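Local coordinates for protein glycerate 2-kinase (Pyrococcus horikoshii, PDB 1X3L) that phosphorylates D-glycerate at its 2-position with ATP, giving 2-phosphoglycerate, and also accepts other nucleotides or pyrophosphate as phosphate donor, at residues G178-K183 and E250-E255; T210-T215 and K254-N259; G295-A300 and T330-E335; P343-A348 and H403-A408. All coordinates share one frame; numbering follows the deposited sequence.

Contact 1. Residues G178-K183 and E250-E255; sequences GGKLAK and EETLKE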
loop_
_atom_site.group_PDB
_atom_site.type_symbol
_atom_site.label_atom_id
_atom_site.label_comp_id
_atom_site.label_asym_id
_atom_site.label_seq_id
_atom_site.Cartn_x
_atom_site.Cartn_y
_atom_site.Cartn_z
ATOM N N GLY A 178 -13.777 -4.507 10.681
ATOM C CA GLY A 178 -14.011 -5.930 10.858
ATOM C C GLY A 178 -15.134 -6.470 9.995
ATOM O O GLY A 178 -15.935 -7.292 10.447
ATOM N N GLY A 179 -15.196 -6.003 8.752
ATOM C CA GLY A 179 -16.220 -6.455 7.825
ATOM C C GLY A 179 -17.620 -5.901 8.063
ATOM O O GLY A 179 -18.550 -6.203 7.307
ATOM N N LYS A 180 -17.779 -5.075 9.092
ATOM C CA LYS A 180 -19.093 -4.530 9.407
ATOM C C LYS A 180 -19.669 -3.597 8.352
ATOM O O LYS A 180 -20.886 -3.536 8.185
ATOM C CB LYS A 180 -19.057 -3.855 10.781
ATOM C CG LYS A 180 -18.978 -4.870 11.926
ATOM C CD LYS A 180 -18.902 -4.200 13.290
ATOM C CE LYS A 180 -19.101 -5.210 14.406
ATOM N NZ LYS A 180 -20.465 -5.834 14.342
ATOM N N LEU A 181 -18.814 -2.876 7.632
ATOM C CA LEU A 181 -19.309 -1.984 6.590
ATOM C C LEU A 181 -19.946 -2.847 5.497
ATOM O O LEU A 181 -21.033 -2.545 5.007
ATOM C CB LEU A 181 -18.170 -1.142 5.998
ATOM C CG LEU A 181 -18.575 -0.031 5.022
ATOM C CD1 LEU A 181 -19.343 1.059 5.771
ATOM C CD2 LEU A 181 -17.331 0.562 4.361
ATOM N N ALA A 182 -19.269 -3.928 5.127
ATOM C CA ALA A 182 -19.786 -4.825 4.100
ATOM C C ALA A 182 -21.115 -5.454 4.527
ATOM O O ALA A 182 -21.969 -5.725 3.688
ATOM C CB ALA A 182 -18.769 -5.917 3.796
ATOM N N LYS A 183 -21.291 -5.686 5.825
ATOM C CA LYS A 183 -22.537 -6.278 6.312
ATOM C C LYS A 183 -23.719 -5.330 6.135
ATOM O O LYS A 183 -24.870 -5.759 6.167
ATOM C CB LYS A 183 -22.415 -6.663 7.790
ATOM C CG LYS A 183 -21.511 -7.849 8.054
ATOM C CD LYS A 183 -21.449 -8.195 9.539
ATOM C CE LYS A 183 -22.794 -8.689 10.067
ATOM N NZ LYS A 183 -22.714 -9.081 11.507
ATOM N N GLU A 250 -23.910 -7.737 17.510
ATOM C CA GLU A 250 -23.347 -8.585 16.474
ATOM C C GLU A 250 -21.829 -8.649 16.482
ATOM O O GLU A 250 -21.140 -7.694 16.840
ATOM C CB GLU A 250 -23.852 -8.145 15.098
ATOM C CG GLU A 250 -25.375 -8.200 14.976
ATOM C CD GLU A 250 -25.876 -7.822 13.590
ATOM O OE1 GLU A 250 -25.108 -7.195 12.821
ATOM O OE2 GLU A 250 -27.046 -8.142 13.274
ATOM N N GLU A 251 -21.325 -9.809 16.089
ATOM C CA GLU A 251 -19.898 -10.072 16.019
ATOM C C GLU A 251 -19.376 -9.445 14.719
ATOM O O GLU A 251 -20.168 -8.997 13.885
ATOM C CB GLU A 251 -19.691 -11.593 16.025
ATOM C CG GLU A 251 -18.263 -12.060 15.917
ATOM C CD GLU A 251 -17.400 -11.607 17.073
ATOM O OE1 GLU A 251 -17.510 -12.177 18.186
ATOM O OE2 GLU A 251 -16.609 -10.672 16.857
ATOM N N THR A 252 -18.054 -9.374 14.561
ATOM C CA THR A 252 -17.483 -8.837 13.328
ATOM C C THR A 252 -17.753 -9.909 12.270
ATOM O O THR A 252 -18.043 -11.056 12.615
ATOM C CB THR A 252 -15.962 -8.590 13.461
ATOM O OG1 THR A 252 -15.344 -9.712 14.101
ATOM C CG2 THR A 252 -15.690 -7.330 14.278
ATOM N N LEU A 253 -17.676 -9.545 10.992
ATOM C CA LEU A 253 -17.948 -10.490 9.911
ATOM C C LEU A 253 -17.138 -11.780 10.031
ATOM O O LEU A 253 -15.911 -11.751 10.114
ATOM C CB LEU A 253 -17.673 -9.838 8.550
ATOM C CG LEU A 253 -17.987 -10.728 7.344
ATOM C CD1 LEU A 253 -19.460 -11.100 7.365
ATOM C CD2 LEU A 253 -17.638 -10.014 6.053
ATOM N N LYS A 254 -17.836 -12.911 10.030
ATOM C CA LYS A 254 -17.194 -14.216 10.152
ATOM C C LYS A 254 -17.253 -15.036 8.865
ATOM O O LYS A 254 -16.378 -15.858 8.609
ATOM C CB LYS A 254 -17.853 -15.015 11.288
ATOM C CG LYS A 254 -17.636 -14.431 12.679
ATOM C CD LYS A 254 -16.225 -14.703 13.184
ATOM C CE LYS A 254 -15.920 -13.900 14.439
ATOM N NZ LYS A 254 -15.863 -12.432 14.151
ATOM N N GLU A 255 -18.278 -14.800 8.053
ATOM C CA GLU A 255 -18.463 -15.546 6.814
ATOM C C GLU A 255 -18.356 -14.667 5.570
ATOM O O GLU A 255 -18.407 -13.440 5.653
ATOM C CB GLU A 255 -19.837 -16.218 6.822
ATOM C CG GLU A 255 -20.108 -17.104 8.028
ATOM C CD GLU A 255 -19.403 -18.442 7.940
ATOM O OE1 GLU A 255 -19.722 -19.219 7.015
ATOM O OE2 GLU A 255 -18.531 -18.718 8.792
HETATM O O HOH W 1 -22.434 -6.257 12.291
HETATM O O HOH W 2 -21.101 -11.062 11.894
#
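Lys180 and Lys183 reach the 250-255 loop by different bends: Lys180 runs straight out along CG and CD and turns only at its last torsion (chi4 -63°), which drops NZ between two carbonyls, whereas Lys183 kinks one bond earlier (chi3 66°) and ends beside the carboxylate of Glu250. Lys180 NZ donates to Glu250 O and to Glu251 O, each at 3.2 Å, approaching both from above the carbonyl plane, not along a lone pair. Lys183 NZ makes a loose salt bridge to Glu250 OE1 at 3.3 Å and a weak bond to Glu251 O. One water ties both ammonium groups to Glu250 OE1, and a second water joins Lys183 NZ to Glu251 O. These lysines project from the short, weakly bonded helix 180-183, and the glycine pair before it lies against the irregular loop that leads from helix 235-246 to strand 260-266. Leu253 N bonds to Gly178 O at 2.9 Å. Both glycines have positive phi, and a side chain on Gly179 would run into Leu253 CB, which sits 3.8 Å from Gly179 CA. The Leu253 and Lys183 side chains pass in opposite directions, Leu253 CD1 lying 3.9 Å from Lys183 CG. Glu251 OE2 turns to His172, Thr252 N and Lys254 NZ, while Thr252 OG1 is hydrogen-bonded to Asp213.

Contact 2. Residues T210-T215 and K254-N259; sequences TVKDPT and KEDLPN. With EDO (1,2-ethanediol), chain D.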
loop_
_atom_site.group_PDB
_atom_site.type_symbol
_atom_site.label_atom_id
_atom_site.label_comp_id
_atom_site.label_asym_id
_atom_site.label_seq_id
_atom_site.Cartn_x
_atom_site.Cartn_y
_atom_site.Cartn_z
ATOM N N THR A 210 -14.441 -4.437 4.969
ATOM C CA THR A 210 -15.208 -5.282 4.046
ATOM C C THR A 210 -14.685 -6.722 3.938
ATOM O O THR A 210 -15.092 -7.473 3.045
ATOM C CB THR A 210 -15.245 -4.682 2.614
ATOM O OG1 THR A 210 -13.942 -4.768 2.021
ATOM C CG2 THR A 210 -15.677 -3.224 2.654
ATOM N N VAL A 211 -13.781 -7.110 4.831
ATOM C CA VAL A 211 -13.253 -8.467 4.810
ATOM C C VAL A 211 -13.550 -9.168 6.127
ATOM O O VAL A 211 -13.774 -8.524 7.154
ATOM C CB VAL A 211 -11.723 -8.492 4.566
ATOM C CG1 VAL A 211 -11.408 -7.949 3.176
ATOM C CG2 VAL A 211 -11.014 -7.680 5.630
ATOM N N LYS A 212 -13.548 -10.493 6.097
ATOM C CA LYS A 212 -13.827 -11.262 7.298
ATOM C C LYS A 212 -12.842 -10.957 8.414
ATOM O O LYS A 212 -11.712 -10.537 8.168
ATOM C CB LYS A 212 -13.795 -12.763 6.991
ATOM C CG LYS A 212 -14.858 -13.213 5.997
ATOM C CD LYS A 212 -14.951 -14.737 5.923
ATOM C CE LYS A 212 -13.683 -15.353 5.350
ATOM N NZ LYS A 212 -13.405 -14.845 3.973
ATOM N N ASP A 213 -13.300 -11.153 9.645
ATOM C CA ASP A 213 -12.486 -10.958 10.837
ATOM C C ASP A 213 -12.745 -12.156 11.746
ATOM O O ASP A 213 -13.785 -12.243 12.400
ATOM C CB ASP A 213 -12.859 -9.670 11.572
ATOM C CG ASP A 213 -12.282 -9.623 12.979
ATOM O OD1 ASP A 213 -11.203 -10.217 13.198
ATOM O OD2 ASP A 213 -12.895 -8.991 13.868
ATOM N N PRO A 214 -11.799 -13.105 11.784
ATOM C CA PRO A 214 -11.927 -14.306 12.612
ATOM C C PRO A 214 -11.872 -14.068 14.120
ATOM O O PRO A 214 -12.344 -14.900 14.888
ATOM C CB PRO A 214 -10.778 -15.186 12.116
ATOM C CG PRO A 214 -9.737 -14.180 11.754
ATOM C CD PRO A 214 -10.543 -13.129 11.013
ATOM N N THR A 215 -11.303 -12.945 14.553
ATOM C CA THR A 215 -11.221 -12.673 15.987
ATOM C C THR A 215 -12.615 -12.468 16.590
ATOM O O THR A 215 -13.573 -12.138 15.884
ATOM C CB THR A 215 -10.340 -11.442 16.290
ATOM O OG1 THR A 215 -10.964 -10.258 15.783
ATOM C CG2 THR A 215 -8.970 -11.611 15.647
ATOM N N LYS A 254 -17.836 -12.911 10.030
ATOM C CA LYS A 254 -17.194 -14.216 10.152
ATOM C C LYS A 254 -17.253 -15.036 8.865
ATOM O O LYS A 254 -16.378 -15.858 8.609
ATOM C CB LYS A 254 -17.853 -15.015 11.288
ATOM C CG LYS A 254 -17.636 -14.431 12.679
ATOM C CD LYS A 254 -16.225 -14.703 13.184
ATOM C CE LYS A 254 -15.920 -13.900 14.439
ATOM N NZ LYS A 254 -15.863 -12.432 14.151
ATOM N N GLU A 255 -18.278 -14.800 8.053
ATOM C CA GLU A 255 -18.463 -15.546 6.814
ATOM C C GLU A 255 -18.356 -14.667 5.570
ATOM O O GLU A 255 -18.407 -13.440 5.653
ATOM C CB GLU A 255 -19.837 -16.218 6.822
ATOM C CG GLU A 255 -20.108 -17.104 8.028
ATOM C CD GLU A 255 -19.403 -18.442 7.940
ATOM O OE1 GLU A 255 -19.722 -19.219 7.015
ATOM O OE2 GLU A 255 -18.531 -18.718 8.792
ATOM N N ASP A 256 -18.217 -15.310 4.415
ATOM C CA ASP A 256 -18.131 -14.597 3.148
ATOM C C ASP A 256 -19.524 -14.148 2.729
ATOM O O ASP A 256 -20.505 -14.851 2.964
ATOM C CB ASP A 256 -17.545 -15.500 2.055
ATOM C CG ASP A 256 -16.028 -15.613 2.129
ATOM O OD1 ASP A 256 -15.347 -14.575 1.979
ATOM O OD2 ASP A 256 -15.519 -16.739 2.335
ATOM N N LEU A 257 -19.605 -12.969 2.120
ATOM C CA LEU A 257 -20.869 -12.428 1.637
ATOM C C LEU A 257 -20.861 -12.546 0.114
ATOM O O LEU A 257 -20.111 -11.846 -0.571
ATOM C CB LEU A 257 -21.017 -10.960 2.044
ATOM C CG LEU A 257 -21.090 -10.654 3.541
ATOM C CD1 LEU A 257 -21.069 -9.151 3.769
ATOM C CD2 LEU A 257 -22.358 -11.269 4.116
ATOM N N PRO A 258 -21.698 -13.434 -0.438
ATOM C CA PRO A 258 -21.771 -13.633 -1.889
ATOM C C PRO A 258 -22.020 -12.348 -2.674
ATOM O O PRO A 258 -21.690 -12.264 -3.855
ATOM C CB PRO A 258 -22.919 -14.631 -2.044
ATOM C CG PRO A 258 -22.845 -15.425 -0.764
ATOM C CD PRO A 258 -22.625 -14.340 0.265
ATOM N N ASN A 259 -22.596 -11.350 -2.013
ATOM C CA ASN A 259 -22.909 -10.082 -2.662
ATOM C C ASN A 259 -21.836 -8.990 -2.533
ATOM O O ASN A 259 -21.966 -7.926 -3.133
ATOM C CB ASN A 259 -24.243 -9.553 -2.131
ATOM C CG ASN A 259 -24.203 -9.270 -0.643
ATOM O OD1 ASN A 259 -23.871 -10.146 0.160
ATOM N ND2 ASN A 259 -24.547 -8.044 -0.265
HETATM C C1 EDO D . -17.039 -10.248 1.800
HETATM O O1 EDO D . -17.704 -11.207 0.958
HETATM C C2 EDO D . -15.911 -10.920 2.589
HETATM O O2 EDO D . -14.951 -11.487 1.691
#
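Lys254 NZ is gripped by the backbone of the 210-215 loop, with Asp213 O at 2.7 Å and Thr215 O at 2.9 Å. It meets the first carbonyl almost head-on, with a C=O...N angle of 172°, and the second a little out of its plane. Lys254 starts off away from this loop, but bends at chi2 (-76°) and again at chi4 bring its end back, with CE lying against the same two oxygens. Thr252 O is a further acceptor for this ammonium group.

An Asx turn probably helps to set these carbonyls. Asp213 OD1 takes the backbone N of Thr215, two residues on, which closes the turn, and on its syn lone pair Asp213 OD1 also accepts from Thr215 OG1 at 2.6 Å. The other carboxylate oxygen, OD2, is engaged by the 250-255 loop, so both are used.

At the other end Lys212 curls over the 254-256 backbone. Lys212 CD lies 3.2 Å from Lys254 O, and Lys212 NZ forms a salt bridge of 2.8 Å with Asp256 OD1, met from above the carboxylate plane. A 1,2-ethanediol, probably from the crystallisation liquor, bonds to Asp256 OD1 through O2 and takes Leu257 N on O1.

The touching parts, 212-215 and 254-256, run nearly antiparallel (165°), joining the loop before helix 217-226 to the one before strand 260-266. With each lysine reaching across to oxygens of the other loop, the contact is essentially polar, and the positive charge of Lys254 is probably offset by carbonyl dipoles, a long ion pair with Glu251 and, farther off, the carboxylate of Asp213.

Contact 3. Residues G295-A300 and T330-E335; sequences GEAKDA and TTVTIE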
loop_
_atom_site.group_PDB
_atom_site.type_symbol
_atom_site.label_atom_id
_atom_site.label_comp_id
_atom_site.label_asym_id
_atom_site.label_seq_id
_atom_site.Cartn_x
_atom_site.Cartn_y
_atom_site.Cartn_z
ATOM N N GLY A 295 14.216 -7.004 5.067
ATOM C CA GLY A 295 15.555 -7.165 5.611
ATOM C C GLY A 295 16.405 -5.918 5.428
ATOM O O GLY A 295 15.913 -4.882 4.984
ATOM N N GLU A 296 17.685 -6.024 5.768
ATOM C CA GLU A 296 18.617 -4.903 5.672
ATOM C C GLU A 296 18.908 -4.499 4.226
ATOM O O GLU A 296 19.313 -5.323 3.398
ATOM C CB GLU A 296 19.929 -5.262 6.385
ATOM C CG GLU A 296 20.835 -4.071 6.713
ATOM C CD GLU A 296 20.188 -3.089 7.686
ATOM O OE1 GLU A 296 19.352 -3.523 8.508
ATOM O OE2 GLU A 296 20.523 -1.890 7.640
ATOM N N ALA A 297 18.701 -3.218 3.937
ATOM C CA ALA A 297 18.923 -2.665 2.605
ATOM C C ALA A 297 20.296 -2.977 2.021
ATOM O O ALA A 297 20.397 -3.501 0.912
ATOM C CB ALA A 297 18.706 -1.151 2.633
ATOM N N LYS A 298 21.349 -2.640 2.761
ATOM C CA LYS A 298 22.722 -2.870 2.307
ATOM C C LYS A 298 22.927 -4.302 1.815
ATOM O O LYS A 298 23.511 -4.543 0.754
ATOM C CB LYS A 298 23.702 -2.581 3.450
ATOM C CG LYS A 298 25.129 -3.043 3.187
ATOM C CD LYS A 298 25.963 -2.984 4.462
ATOM C CE LYS A 298 27.320 -3.655 4.285
ATOM N NZ LYS A 298 28.196 -2.951 3.305
ATOM N N ASP A 299 22.433 -5.248 2.599
ATOM C CA ASP A 299 22.554 -6.658 2.275
ATOM C C ASP A 299 21.684 -7.067 1.085
ATOM O O ASP A 299 22.074 -7.930 0.296
ATOM C CB ASP A 299 22.247 -7.459 3.539
ATOM C CG ASP A 299 23.231 -7.128 4.663
ATOM O OD1 ASP A 299 24.406 -7.538 4.554
ATOM O OD2 ASP A 299 22.850 -6.434 5.630
ATOM N N ALA A 300 20.519 -6.442 0.938
ATOM C CA ALA A 300 19.664 -6.751 -0.206
ATOM C C ALA A 300 20.440 -6.373 -1.471
ATOM O O ALA A 300 20.379 -7.069 -2.485
ATOM C CB ALA A 300 18.355 -5.967 -0.128
ATOM N N THR A 330 12.705 -2.824 2.259
ATOM C CA THR A 330 13.864 -3.100 3.097
ATOM C C THR A 330 14.019 -1.987 4.120
ATOM O O THR A 330 13.315 -0.982 4.066
ATOM C CB THR A 330 15.164 -3.186 2.275
ATOM O OG1 THR A 330 15.404 -1.928 1.625
ATOM C CG2 THR A 330 15.069 -4.300 1.237
ATOM N N THR A 331 14.950 -2.162 5.046
ATOM C CA THR A 331 15.169 -1.158 6.072
ATOM C C THR A 331 16.649 -0.944 6.354
ATOM O O THR A 331 17.486 -1.808 6.085
ATOM C CB THR A 331 14.479 -1.558 7.400
ATOM O OG1 THR A 331 14.913 -2.868 7.786
ATOM C CG2 THR A 331 12.973 -1.562 7.246
ATOM N N VAL A 332 16.964 0.221 6.900
ATOM C CA VAL A 332 18.329 0.544 7.250
ATOM C C VAL A 332 18.400 0.637 8.772
ATOM O O VAL A 332 17.667 1.407 9.396
ATOM C CB VAL A 332 18.773 1.883 6.629
ATOM C CG1 VAL A 332 20.223 2.181 7.011
ATOM C CG2 VAL A 332 18.625 1.824 5.112
ATOM N N THR A 333 19.269 -0.173 9.362
ATOM C CA THR A 333 19.450 -0.181 10.806
ATOM C C THR A 333 20.510 0.852 11.156
ATOM O O THR A 333 21.675 0.705 10.785
ATOM C CB THR A 333 19.917 -1.561 11.295
ATOM O OG1 THR A 333 18.951 -2.547 10.921
ATOM C CG2 THR A 333 20.086 -1.565 12.812
ATOM N N ILE A 334 20.108 1.903 11.860
ATOM C CA ILE A 334 21.048 2.947 12.241
ATOM C C ILE A 334 21.292 2.970 13.745
ATOM O O ILE A 334 20.358 3.118 14.535
ATOM C CB ILE A 334 20.546 4.337 11.807
ATOM C CG1 ILE A 334 20.289 4.350 10.298
ATOM C CG2 ILE A 334 21.584 5.399 12.173
ATOM C CD1 ILE A 334 19.741 5.667 9.774
ATOM N N GLU A 335 22.554 2.818 14.130
ATOM C CA GLU A 335 22.934 2.832 15.537
ATOM C C GLU A 335 23.710 4.115 15.786
ATOM O O GLU A 335 24.937 4.104 15.892
ATOM C CB GLU A 335 23.803 1.615 15.869
ATOM C CG GLU A 335 24.178 1.490 17.345
ATOM C CD GLU A 335 22.964 1.391 18.255
ATOM O OE1 GLU A 335 22.130 0.486 18.040
ATOM O OE2 GLU A 335 22.844 2.216 19.189
HETATM O O HOH W 3 16.799 -4.567 8.958
#
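Gly295-Ala297 and Thr330-Thr331 lie backbone to backbone in a single beta bridge. Thr331 N donates to Gly295 O at 2.9 Å, and Thr331 O takes Ala297 N at 2.8 Å, with the CA-H of Glu296 directed at the same oxygen. Gly295 adopts backbone angles at which a side chain would jam against the preceding carbonyl. Glu296 is the N-cap residue of helix 297-314, so the bridge occupies the entrance of that helix and joins it to the loop that follows strand 322-328 in the MOFRL region. From the cap, the Glu296 side chain bends at chi2 (63°) and turns back along the loop, where its carboxylate holds Thr333 by two bonds. Glu296 OE2 accepts from Thr333 N on its syn lone pair at 2.7 Å, nearly straight at 170°, and Glu296 OE1 takes Thr333 OG1 at 2.6 Å. A water also joins Glu296 OE1 to Thr331 OG1. An alanine in place of Glu296 is likely to leave both Thr333 donors without this acceptor and that part of the loop freer to move. Among the apolar contacts, Ala297 CB packs 3.9 Å from Val332 CG2, and Ala300 CB touches the Thr330 methyl, CG2. Thr330 also rests on Pro343 and Ile347.

Contact 4. Residues P343-A348 and H403-A408; sequences PNQEIA and HNSYEA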
loop_
_atom_site.group_PDB
_atom_site.type_symbol
_atom_site.label_atom_id
_atom_site.label_comp_id
_atom_site.label_asym_id
_atom_site.label_seq_id
_atom_site.Cartn_x
_atom_site.Cartn_y
_atom_site.Cartn_z
ATOM N N PRO A 343 16.817 3.355 2.546
ATOM C CA PRO A 343 16.894 1.947 2.125
ATOM C C PRO A 343 17.283 1.715 0.661
ATOM O O PRO A 343 18.325 1.126 0.376
ATOM C CB PRO A 343 15.496 1.412 2.434
ATOM C CG PRO A 343 15.026 2.287 3.570
ATOM C CD PRO A 343 15.495 3.654 3.126
ATOM N N ASN A 344 16.444 2.178 -0.259
ATOM C CA ASN A 344 16.703 1.965 -1.683
ATOM C C ASN A 344 18.029 2.590 -2.138
ATOM O O ASN A 344 18.738 2.060 -2.983
ATOM C CB ASN A 344 15.541 2.570 -2.471
ATOM C CG ASN A 344 14.321 1.711 -2.282
ATOM O OD1 ASN A 344 14.333 0.511 -2.534
ATOM N ND2 ASN A 344 13.241 2.353 -1.804
ATOM N N GLN A 345 18.409 3.724 -1.561
ATOM C CA GLN A 345 19.689 4.319 -1.916
ATOM C C GLN A 345 20.814 3.392 -1.459
ATOM O O GLN A 345 21.834 3.265 -2.138
ATOM C CB GLN A 345 19.842 5.686 -1.262
ATOM C CG GLN A 345 18.885 6.732 -1.822
ATOM C CD GLN A 345 18.828 7.965 -0.951
ATOM O OE1 GLN A 345 19.800 8.717 -0.849
ATOM N NE2 GLN A 345 17.690 8.172 -0.299
ATOM N N GLU A 346 20.637 2.732 -0.317
ATOM C CA GLU A 346 21.684 1.829 0.151
ATOM C C GLU A 346 21.714 0.529 -0.652
ATOM O O GLU A 346 22.773 -0.060 -0.839
ATOM C CB GLU A 346 21.545 1.557 1.659
ATOM C CG GLU A 346 22.227 2.638 2.495
ATOM C CD GLU A 346 22.456 2.244 3.950
ATOM O OE1 GLU A 346 22.580 1.034 4.233
ATOM O OE2 GLU A 346 22.534 3.153 4.809
ATOM N N ILE A 347 20.558 0.090 -1.141
ATOM C CA ILE A 347 20.507 -1.118 -1.959
ATOM C C ILE A 347 21.341 -0.863 -3.213
ATOM O O ILE A 347 22.222 -1.653 -3.570
ATOM C CB ILE A 347 19.068 -1.442 -2.422
ATOM C CG1 ILE A 347 18.243 -1.993 -1.254
ATOM C CG2 ILE A 347 19.111 -2.429 -3.587
ATOM C CD1 ILE A 347 16.791 -2.285 -1.622
ATOM N N ALA A 348 21.041 0.248 -3.880
ATOM C CA ALA A 348 21.734 0.638 -5.104
ATOM C C ALA A 348 23.235 0.817 -4.907
ATOM O O ALA A 348 24.038 0.260 -5.659
ATOM C CB ALA A 348 21.136 1.937 -5.643
ATOM N N HIS A 403 26.093 5.373 6.770
ATOM C CA HIS A 403 24.722 5.578 6.306
ATOM C C HIS A 403 24.567 6.960 5.685
ATOM O O HIS A 403 23.682 7.735 6.040
ATOM C CB HIS A 403 23.746 5.394 7.468
ATOM C CG HIS A 403 23.734 4.002 8.015
ATOM N ND1 HIS A 403 23.363 2.911 7.257
ATOM C CD2 HIS A 403 24.106 3.513 9.222
ATOM C CE1 HIS A 403 23.510 1.810 7.972
ATOM N NE2 HIS A 403 23.960 2.146 9.167
ATOM N N ASN A 404 25.440 7.248 4.733
ATOM C CA ASN A 404 25.449 8.527 4.048
ATOM C C ASN A 404 25.429 8.260 2.533
ATOM O O ASN A 404 26.102 8.952 1.763
ATOM C CB ASN A 404 26.725 9.270 4.465
ATOM C CG ASN A 404 26.692 10.741 4.133
ATOM O OD1 ASN A 404 25.668 11.406 4.294
ATOM N ND2 ASN A 404 27.826 11.267 3.686
ATOM N N SER A 405 24.651 7.260 2.112
ATOM C CA SER A 405 24.588 6.893 0.694
ATOM C C SER A 405 24.070 8.004 -0.223
ATOM O O SER A 405 24.449 8.070 -1.387
ATOM C CB SER A 405 23.737 5.630 0.500
ATOM O OG SER A 405 22.410 5.826 0.963
ATOM N N TYR A 406 23.213 8.876 0.294
ATOM C CA TYR A 406 22.683 9.970 -0.522
ATOM C C TYR A 406 23.815 10.816 -1.103
ATOM O O TYR A 406 23.821 11.130 -2.293
ATOM C CB TYR A 406 21.769 10.869 0.317
ATOM C CG TYR A 406 21.147 12.032 -0.450
ATOM C CD1 TYR A 406 19.869 11.927 -0.994
ATOM C CD2 TYR A 406 21.826 13.248 -0.594
ATOM C CE1 TYR A 406 19.269 13.003 -1.654
ATOM C CE2 TYR A 406 21.236 14.335 -1.259
ATOM C CZ TYR A 406 19.956 14.201 -1.780
ATOM O OH TYR A 406 19.344 15.261 -2.414
ATOM N N GLU A 407 24.774 11.182 -0.258
ATOM C CA GLU A 407 25.887 12.013 -0.694
ATOM C C GLU A 407 26.773 11.355 -1.747
ATOM O O GLU A 407 27.323 12.036 -2.618
ATOM C CB GLU A 407 26.734 12.425 0.514
ATOM C CG GLU A 407 25.978 13.235 1.558
ATOM C CD GLU A 407 25.327 14.474 0.972
ATOM O OE1 GLU A 407 26.019 15.226 0.257
ATOM O OE2 GLU A 407 24.126 14.699 1.231
ATOM N N ALA A 408 26.920 10.037 -1.675
ATOM C CA ALA A 408 27.752 9.337 -2.651
ATOM C C ALA A 408 27.041 9.272 -3.994
ATOM O O ALA A 408 27.611 9.632 -5.023
ATOM C CB ALA A 408 28.081 7.924 -2.162
HETATM O O HOH W 4 22.601 5.754 3.562
#
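Glu346 stretches from helix 343-351 toward the turn that opens helix 405-411. Its CB leaves the helix to one side; Glu346 CG then passes the hydroxyl of Ser405, 3.5 Å from Ser405 OG, and with the chain extended (chi2 -164°) CD comes up to the edge of the His403 ring. At the tip, Glu346 OE2 accepts from His403 ND1 at 2.6 Å, the N-H pointing almost straight at the oxygen (175°). The donor meets a syn lone pair, and carboxylate and imidazole are nearly coplanar, 14° apart. Glu346 OE2 also takes a water that accepts from Ser405 N. A leucine in place of Glu346 would probably leave His403 ND1 and this water without their acceptor and the ring freer to turn. His403 closes the preceding helix 396-401 in a Schellman motif, so the bond fixes a helix end as well as a ring. Next to Glu346 in sequence, Gln345 has its CB 3.4 Å from Ser405 OG. Gln345 OE1 lies at the edge of the Tyr406 ring, near its plane and 3.1 Å from Tyr406 CB; this buried oxygen has no polar partner in the model. The short, in-plane bond between His403 and the buried Glu346 is consistent with a charge-assisted link, in which the carboxylate would favour a protonated imidazole.

The four contacts form two pairs on opposite sides of the chain's centre. Contacts 1 and 2, centres about 6 Å apart, share Lys254 and Glu255 and are stitched by a probable hydrogen bond from Asp213 N to Leu253 O (2.7 Å); they belong to the half of the chain with the parallel sheet. Contacts 3 and 4, centres about 10 Å apart, meet where Val332 packs against Glu346 and His403, in the half with the mixed sheet. Between the pairs, the nearest atoms are at least about 24 Å apart (contacts 2 and 3). All four lie away from Lys58, the substrate-binding residue inferred by similarity.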